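PDB 2XOT: amphoterin-induced protein 1 from Mus musculus, which promotes growth and fasciculation of neurites, may mediate homophilic and heterophilic cell-cell adhesion, and forms homodimers through its leucine-rich repeats. Local coordinates for residues S11-C16 / N21-S26; S52-E57 / S81-P86. All blocks are in the same frame, centred on the assembly; numbering follows the deposited sequence.

Interaction 1. Residues S11-C16 / N21-S26; sequences SCPANC and NILSCS
Cys16 and Cys25 bring the two backbones together, their CA atoms 4.2 Å apart, where the irregular 11-16 segment runs up to the end of strand 22-24. Pro13 to Cys16 form a type I beta turn, closed by a weak bond from Cys16 N to Pro13 O, and this turn swings the chain in beside the strand. Here the backbones meet through a CA-H...O contact, Cys16 CA lying 3.5 Å from Ser24 O, while Asn15 O rests 3.6 Å from Cys25 CA. One residue further on, at Leu17, regular backbone pairing with Ser24 takes over.

The covalent link is the disulfide Cys16 SG-Cys25 SG of 2.0 Å, whose chi3 of 104° is close to the usual right angle. In both cysteines SG stands beside the backbone N and opposite the carbonyl carbon, at chi1 -63° in Cys16 and a more eclipsed -37° in Cys25. Next to the bridge, the side chains of Leu23 and Pro13 reach toward each other: the CD1 branch of Leu23 meets the CD and CG atoms of the proline ring, 3.7 Å from Pro13 CD and nearly as close to CG. The same methyl is 4.3 Å from Cys16 SG, so one leucine branch packs against both ring and sulfur. Cys18, disulfide-bonded to Cys12, also touches Pro13 and Leu23, extending this apolar cluster.

Ser24 packs on Tyr120 of the second subunit, and Ser26 OG bonds His48 NE2 there, which places the 21-26 segment at the homodimer interface. Two neighbouring disulfides beside a short antiparallel hairpin, 17-19 with 22-24, that adds onto the parallel sheet of the repeats are the hallmark of the LRRNT cap, which closes the N-terminal end of the leucine-rich-repeat solenoid.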
ATOM      1  N   SER B  11     -13.684 -21.200  12.949  1.00 36.46           N
ATOM      2  CA  SER B  11     -13.913 -19.762  12.510  1.00 35.05           C
ATOM      3  C   SER B  11     -14.170 -19.221  11.099  1.00 34.30           C
ATOM      4  O   SER B  11     -14.542 -18.058  10.962  1.00 34.27           O
ATOM      5  CB  SER B  11     -12.881 -18.823  13.181  1.00 35.39           C
ATOM      6  OG  SER B  11     -11.685 -18.646  12.433  1.00 33.89           O
ATOM      7  N   CYS B  12     -14.088 -20.052  10.080  1.00 33.18           N
ATOM      8  CA  CYS B  12     -14.193 -19.626   8.709  1.00 32.81           C
ATOM      9  C   CYS B  12     -15.657 -19.653   8.332  1.00 32.62           C
ATOM     10  O   CYS B  12     -16.259 -20.711   8.363  1.00 33.51           O
ATOM     11  CB  CYS B  12     -13.432 -20.579   7.797  1.00 32.44           C
ATOM     12  SG  CYS B  12     -13.216 -19.961   6.149  1.00 32.63           S
ATOM     13  N   PRO B  13     -16.227 -18.500   7.936  1.00 31.99           N
ATOM     14  CA  PRO B  13     -17.637 -18.500   7.537  1.00 31.57           C
ATOM     15  C   PRO B  13     -17.869 -19.429   6.377  1.00 31.71           C
ATOM     16  O   PRO B  13     -16.915 -19.871   5.757  1.00 31.40           O
ATOM     17  CB  PRO B  13     -17.881 -17.052   7.122  1.00 31.43           C
ATOM     18  CG  PRO B  13     -16.834 -16.279   7.841  1.00 31.49           C
ATOM     19  CD  PRO B  13     -15.637 -17.155   7.839  1.00 31.14           C
ATOM     20  N   ALA B  14     -19.138 -19.654   6.055  1.00 32.17           N
ATOM     21  CA  ALA B  14     -19.578 -20.765   5.202  1.00 32.82           C
ATOM     22  C   ALA B  14     -19.005 -20.835   3.781  1.00 33.00           C
ATOM     23  O   ALA B  14     -18.494 -21.875   3.354  1.00 35.26           O
ATOM     24  CB  ALA B  14     -21.116 -20.762   5.120  1.00 33.17           C
ATOM     25  N   ASN B  15     -19.133 -19.766   3.026  1.00 32.00           N
ATOM     26  CA  ASN B  15     -18.720 -19.784   1.625  1.00 31.59           C
ATOM     27  C   ASN B  15     -17.372 -19.065   1.374  1.00 30.59           C
ATOM     28  O   ASN B  15     -17.139 -18.495   0.300  1.00 29.95           O
ATOM     29  CB  ASN B  15     -19.837 -19.170   0.784  1.00 31.78           C
ATOM     30  CG  ASN B  15     -21.050 -20.051   0.733  1.00 32.80           C
ATOM     31  OD1 ASN B  15     -21.094 -20.998  -0.036  1.00 35.24           O
ATOM     32  ND2 ASN B  15     -22.019 -19.770   1.574  1.00 33.82           N
ATOM     33  N   CYS B  16     -16.485 -19.148   2.364  1.00 29.50           N
ATOM     34  CA  CYS B  16     -15.209 -18.447   2.331  1.00 29.06           C
ATOM     35  C   CYS B  16     -14.031 -19.390   2.372  1.00 28.66           C
ATOM     36  O   CYS B  16     -14.100 -20.504   2.883  1.00 28.74           O
ATOM     37  CB  CYS B  16     -15.104 -17.516   3.531  1.00 28.67           C
ATOM     38  SG  CYS B  16     -16.335 -16.251   3.528  1.00 30.17           S
ATOM     39  N   ASN B  21      -5.387 -14.046   7.986  1.00 22.16           N
ATOM     40  CA  ASN B  21      -6.179 -12.805   8.043  1.00 21.58           C
ATOM     41  C   ASN B  21      -6.836 -12.386   6.722  1.00 21.91           C
ATOM     42  O   ASN B  21      -7.414 -11.312   6.640  1.00 22.53           O
ATOM     43  CB  ASN B  21      -5.390 -11.658   8.706  1.00 21.55           C
ATOM     44  CG  ASN B  21      -4.198 -11.184   7.899  1.00 21.99           C
ATOM     45  OD1 ASN B  21      -3.944 -11.649   6.791  1.00 18.59           O
ATOM     46  ND2 ASN B  21      -3.463 -10.200   8.452  1.00 23.22           N
ATOM     47  N   ILE B  22      -6.813 -13.254   5.718  1.00 22.12           N
ATOM     48  CA  ILE B  22      -7.543 -13.004   4.473  1.00 22.99           C
ATOM     49  C   ILE B  22      -8.772 -13.923   4.288  1.00 23.13           C
ATOM     50  O   ILE B  22      -8.640 -15.142   4.313  1.00 23.22           O
ATOM     51  CB  ILE B  22      -6.618 -13.207   3.266  1.00 22.99           C
ATOM     52  CG1 ILE B  22      -5.530 -12.117   3.264  1.00 24.14           C
ATOM     53  CG2 ILE B  22      -7.423 -13.205   1.940  1.00 22.25           C
ATOM     54  CD1 ILE B  22      -4.598 -12.208   2.088  1.00 24.26           C
ATOM     55  N   LEU B  23      -9.960 -13.335   4.099  1.00 23.78           N
ATOM     56  CA  LEU B  23     -11.152 -14.129   3.752  1.00 23.53           C
ATOM     57  C   LEU B  23     -11.407 -13.911   2.289  1.00 23.23           C
ATOM     58  O   LEU B  23     -11.598 -12.790   1.874  1.00 23.48           O
ATOM     59  CB  LEU B  23     -12.396 -13.695   4.529  1.00 23.57           C
ATOM     60  CG  LEU B  23     -12.505 -13.851   6.052  1.00 24.82           C
ATOM     61  CD1 LEU B  23     -13.931 -14.247   6.430  1.00 24.55           C
ATOM     62  CD2 LEU B  23     -11.459 -14.774   6.676  1.00 21.96           C
ATOM     63  N   SER B  24     -11.385 -14.971   1.507  1.00 23.86           N
ATOM     64  CA  SER B  24     -11.743 -14.894   0.085  1.00 24.03           C
ATOM     65  C   SER B  24     -13.105 -15.574  -0.077  1.00 24.57           C
ATOM     66  O   SER B  24     -13.189 -16.792   0.031  1.00 23.16           O
ATOM     67  CB  SER B  24     -10.664 -15.601  -0.759  1.00 24.80           C
ATOM     68  OG  SER B  24     -10.913 -15.526  -2.167  1.00 25.47           O
ATOM     69  N   CYS B  25     -14.161 -14.784  -0.304  1.00 25.22           N
ATOM     70  CA  CYS B  25     -15.524 -15.310  -0.415  1.00 25.69           C
ATOM     71  C   CYS B  25     -16.188 -14.877  -1.749  1.00 26.29           C
ATOM     72  O   CYS B  25     -17.387 -14.565  -1.804  1.00 25.74           O
ATOM     73  CB  CYS B  25     -16.362 -14.847   0.780  1.00 25.61           C
ATOM     74  SG  CYS B  25     -15.520 -14.768   2.379  1.00 28.55           S
ATOM     75  N   SER B  26     -15.395 -14.877  -2.821  1.00 27.01           N
ATOM     76  CA  SER B  26     -15.807 -14.318  -4.093  1.00 27.74           C
ATOM     77  C   SER B  26     -16.444 -15.374  -4.971  1.00 28.73           C
ATOM     78  O   SER B  26     -16.144 -16.564  -4.836  1.00 28.34           O
ATOM     79  CB  SER B  26     -14.598 -13.719  -4.823  1.00 28.02           C
ATOM     80  OG  SER B  26     -13.753 -14.728  -5.331  1.00 27.96           O
TER

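Interaction 2. Residues S52-E57 / S81-P86; sequences SRLRAE and SEAFVP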
ATOM      1  N   SER B  52     -27.150  -6.942  -2.747  1.00 30.24           N
ATOM      2  CA  SER B  52     -27.959  -5.823  -3.241  1.00 30.57           C
ATOM      3  C   SER B  52     -28.003  -4.654  -2.265  1.00 30.68           C
ATOM      4  O   SER B  52     -28.295  -3.525  -2.642  1.00 30.18           O
ATOM      5  CB  SER B  52     -29.381  -6.299  -3.536  1.00 31.14           C
ATOM      6  OG  SER B  52     -29.955  -6.922  -2.399  1.00 30.72           O
ATOM      7  N   ARG B  53     -27.731  -4.933  -1.004  1.00 31.64           N
ATOM      8  CA  ARG B  53     -27.811  -3.922   0.047  1.00 33.00           C
ATOM      9  C   ARG B  53     -26.647  -4.150   0.982  1.00 32.78           C
ATOM     10  O   ARG B  53     -26.321  -5.296   1.279  1.00 33.49           O
ATOM     11  CB  ARG B  53     -29.132  -4.064   0.821  1.00 33.46           C
ATOM     12  CG  ARG B  53     -30.379  -3.878  -0.039  1.00 34.32           C
ATOM     13  CD  ARG B  53     -31.662  -3.992   0.790  1.00 35.41           C
ATOM     14  NE  ARG B  53     -31.868  -2.813   1.641  1.00 38.04           N
ATOM     15  CZ  ARG B  53     -32.340  -1.648   1.204  1.00 38.74           C
ATOM     16  NH1 ARG B  53     -32.662  -1.478  -0.072  1.00 39.56           N
ATOM     17  NH2 ARG B  53     -32.495  -0.643   2.039  1.00 39.67           N
ATOM     18  N   LEU B  54     -26.002  -3.076   1.423  1.00 32.76           N
ATOM     19  CA  LEU B  54     -25.026  -3.175   2.507  1.00 32.85           C
ATOM     20  C   LEU B  54     -25.711  -2.522   3.691  1.00 33.25           C
ATOM     21  O   LEU B  54     -25.759  -1.300   3.783  1.00 33.00           O
ATOM     22  CB  LEU B  54     -23.694  -2.484   2.150  1.00 32.85           C
ATOM     23  CG  LEU B  54     -22.458  -2.844   2.978  1.00 32.08           C
ATOM     24  CD1 LEU B  54     -22.108  -4.310   2.789  1.00 31.18           C
ATOM     25  CD2 LEU B  54     -21.278  -1.976   2.579  1.00 31.75           C
ATOM     26  N   ARG B  55     -26.277  -3.365   4.561  1.00 34.09           N
ATOM     27  CA  ARG B  55     -27.180  -2.940   5.634  1.00 34.33           C
ATOM     28  C   ARG B  55     -26.389  -2.539   6.855  1.00 34.57           C
ATOM     29  O   ARG B  55     -25.232  -2.949   7.017  1.00 34.76           O
ATOM     30  CB  ARG B  55     -28.157  -4.074   5.989  1.00 34.10           C
ATOM     31  N   ALA B  56     -27.024  -1.760   7.723  1.00 34.53           N
ATOM     32  CA  ALA B  56     -26.419  -1.318   8.977  1.00 35.08           C
ATOM     33  C   ALA B  56     -25.645  -2.410   9.729  1.00 35.56           C
ATOM     34  O   ALA B  56     -24.584  -2.147  10.300  1.00 35.04           O
ATOM     35  CB  ALA B  56     -27.499  -0.718   9.902  1.00 35.08           C
ATOM     36  N   GLU B  57     -26.190  -3.623   9.738  1.00 36.26           N
ATOM     37  CA  GLU B  57     -25.597  -4.725  10.482  1.00 37.12           C
ATOM     38  C   GLU B  57     -25.094  -5.823   9.555  1.00 36.79           C
ATOM     39  O   GLU B  57     -25.238  -7.008   9.854  1.00 37.56           O
ATOM     40  CB  GLU B  57     -26.636  -5.316  11.455  1.00 38.13           C
ATOM     41  CG  GLU B  57     -27.291  -4.297  12.403  1.00 40.54           C
ATOM     42  CD  GLU B  57     -26.352  -3.796  13.488  1.00 44.28           C
ATOM     43  OE1 GLU B  57     -25.389  -4.527  13.831  1.00 47.11           O
ATOM     44  OE2 GLU B  57     -26.593  -2.677  14.012  1.00 46.63           O
ATOM     45  N   SER B  81     -26.481   4.357   6.042  1.00 32.16           N
ATOM     46  CA  SER B  81     -25.789   5.508   6.627  1.00 32.41           C
ATOM     47  C   SER B  81     -24.937   5.104   7.832  1.00 32.16           C
ATOM     48  O   SER B  81     -24.225   5.935   8.404  1.00 32.00           O
ATOM     49  CB  SER B  81     -26.815   6.564   7.037  1.00 33.13           C
ATOM     50  OG  SER B  81     -27.892   5.947   7.734  1.00 36.56           O
ATOM     51  N   GLU B  82     -25.008   3.833   8.218  1.00 31.89           N
ATOM     52  CA  GLU B  82     -24.205   3.310   9.322  1.00 32.30           C
ATOM     53  C   GLU B  82     -23.339   2.123   8.900  1.00 30.56           C
ATOM     54  O   GLU B  82     -22.799   1.438   9.747  1.00 30.46           O
ATOM     55  CB  GLU B  82     -25.125   2.826  10.439  1.00 33.03           C
ATOM     56  CG  GLU B  82     -26.292   3.757  10.749  1.00 37.38           C
ATOM     57  CD  GLU B  82     -25.851   5.061  11.357  1.00 41.46           C
ATOM     58  OE1 GLU B  82     -24.982   5.026  12.260  1.00 45.62           O
ATOM     59  OE2 GLU B  82     -26.388   6.121  10.948  1.00 46.27           O
ATOM     60  N   ALA B  83     -23.217   1.878   7.603  1.00 29.82           N
ATOM     61  CA  ALA B  83     -22.563   0.674   7.099  1.00 28.60           C
ATOM     62  C   ALA B  83     -21.069   0.616   7.438  1.00 28.22           C
ATOM     63  O   ALA B  83     -20.492  -0.459   7.503  1.00 28.60           O
ATOM     64  CB  ALA B  83     -22.761   0.566   5.613  1.00 28.01           C
ATOM     65  N   PHE B  84     -20.454   1.766   7.669  1.00 27.66           N
ATOM     66  CA  PHE B  84     -19.008   1.835   7.845  1.00 26.91           C
ATOM     67  C   PHE B  84     -18.594   2.107   9.283  1.00 27.56           C
ATOM     68  O   PHE B  84     -17.409   2.257   9.586  1.00 27.94           O
ATOM     69  CB  PHE B  84     -18.450   2.860   6.873  1.00 26.63           C
ATOM     70  CG  PHE B  84     -18.779   2.552   5.436  1.00 25.72           C
ATOM     71  CD1 PHE B  84     -18.390   1.357   4.863  1.00 25.23           C
ATOM     72  CD2 PHE B  84     -19.497   3.442   4.662  1.00 27.27           C
ATOM     73  CE1 PHE B  84     -18.683   1.072   3.547  1.00 25.03           C
ATOM     74  CE2 PHE B  84     -19.805   3.149   3.340  1.00 25.20           C
ATOM     75  CZ  PHE B  84     -19.395   1.962   2.788  1.00 25.38           C
ATOM     76  N   VAL B  85     -19.571   2.119  10.192  1.00 27.54           N
ATOM     77  CA  VAL B  85     -19.270   2.168  11.629  1.00 27.58           C
ATOM     78  C   VAL B  85     -18.379   1.003  12.144  1.00 27.24           C
ATOM     79  O   VAL B  85     -17.478   1.249  12.966  1.00 27.30           O
ATOM     80  CB  VAL B  85     -20.574   2.247  12.461  1.00 27.53           C
ATOM     81  CG1 VAL B  85     -20.293   2.032  13.936  1.00 28.43           C
ATOM     82  CG2 VAL B  85     -21.261   3.592  12.229  1.00 28.04           C
ATOM     83  N   PRO B  86     -18.606  -0.251  11.661  1.00 26.90           N
ATOM     84  CA  PRO B  86     -17.792  -1.381  12.110  1.00 27.29           C
ATOM     85  C   PRO B  86     -16.381  -1.503  11.526  1.00 27.71           C
ATOM     86  O   PRO B  86     -15.590  -2.318  12.048  1.00 28.06           O
ATOM     87  CB  PRO B  86     -18.607  -2.613  11.678  1.00 27.45           C
ATOM     88  CG  PRO B  86     -19.614  -2.136  10.744  1.00 27.09           C
ATOM     89  CD  PRO B  86     -19.605  -0.668  10.666  1.00 26.64           C
TER
HETATM   90  O   HOH W   1     -23.457  -0.372  11.687  1.00 40.59           O
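Leu54 and Phe84 cross at about a right angle, the leucine presenting its CD2 methyl obliquely to the ring at 4.1 Å from Phe84 CE1. With CG anti to the backbone N (chi1 -162°), Leu54 sends this branch in among the buried residues of the next coil. Phe84 starts out away from 52-57, but its ring bends back until CE1 reaches the methyl; the Phe84 side chain also packs on Leu111. Beside this pair lies Ala83, whose CB is 4.2 Å from Leu54 CD2 and 4.0 Å from Leu54 O. The backbones are nearest here, with the CA atoms of Ala56 and Ala83 4.7 Å apart; the small alanine side chains are consistent with so close an approach.

These residues belong to consecutive leucine-rich repeats, LRR 1 and LRR 2, and the contact stacks one coil on the next along the variable, non-concave part of the solenoid, at and just past the short parallel pairing of 53-54, a weakly bonded strand that includes Leu54, with 78-79. Farther out the side chains of Ala56 and Glu82 approach only as CB to CB, at 4.3 Å. There a water bridges the backbones, donating to Ala56 O and, at 2.7 Å, to Glu82 O. Glu82 O also accepts the weak turn bond from Val85 N.

Overall arrangement
Both contacts are largely buried and lie on the same side of the chain's centre, 19 Å apart between centres and about 12 Å between nearest atoms, without touching. Interaction 1 joins pieces only a few residues apart within the N-terminal cap and relies on a covalent bridge; interaction 2 joins segments of successive repeats whose nearest ends are 24 residues apart and relies on apolar packing with a water between carbonyls. Strand 22-24 borders strand 43-45 of the first repeat, the repeat that also supplies 52-57, so cap and coils follow one another along the solenoid. The 21-26 segment also meets the second subunit, whereas no other chain of the dimer touches interaction 2.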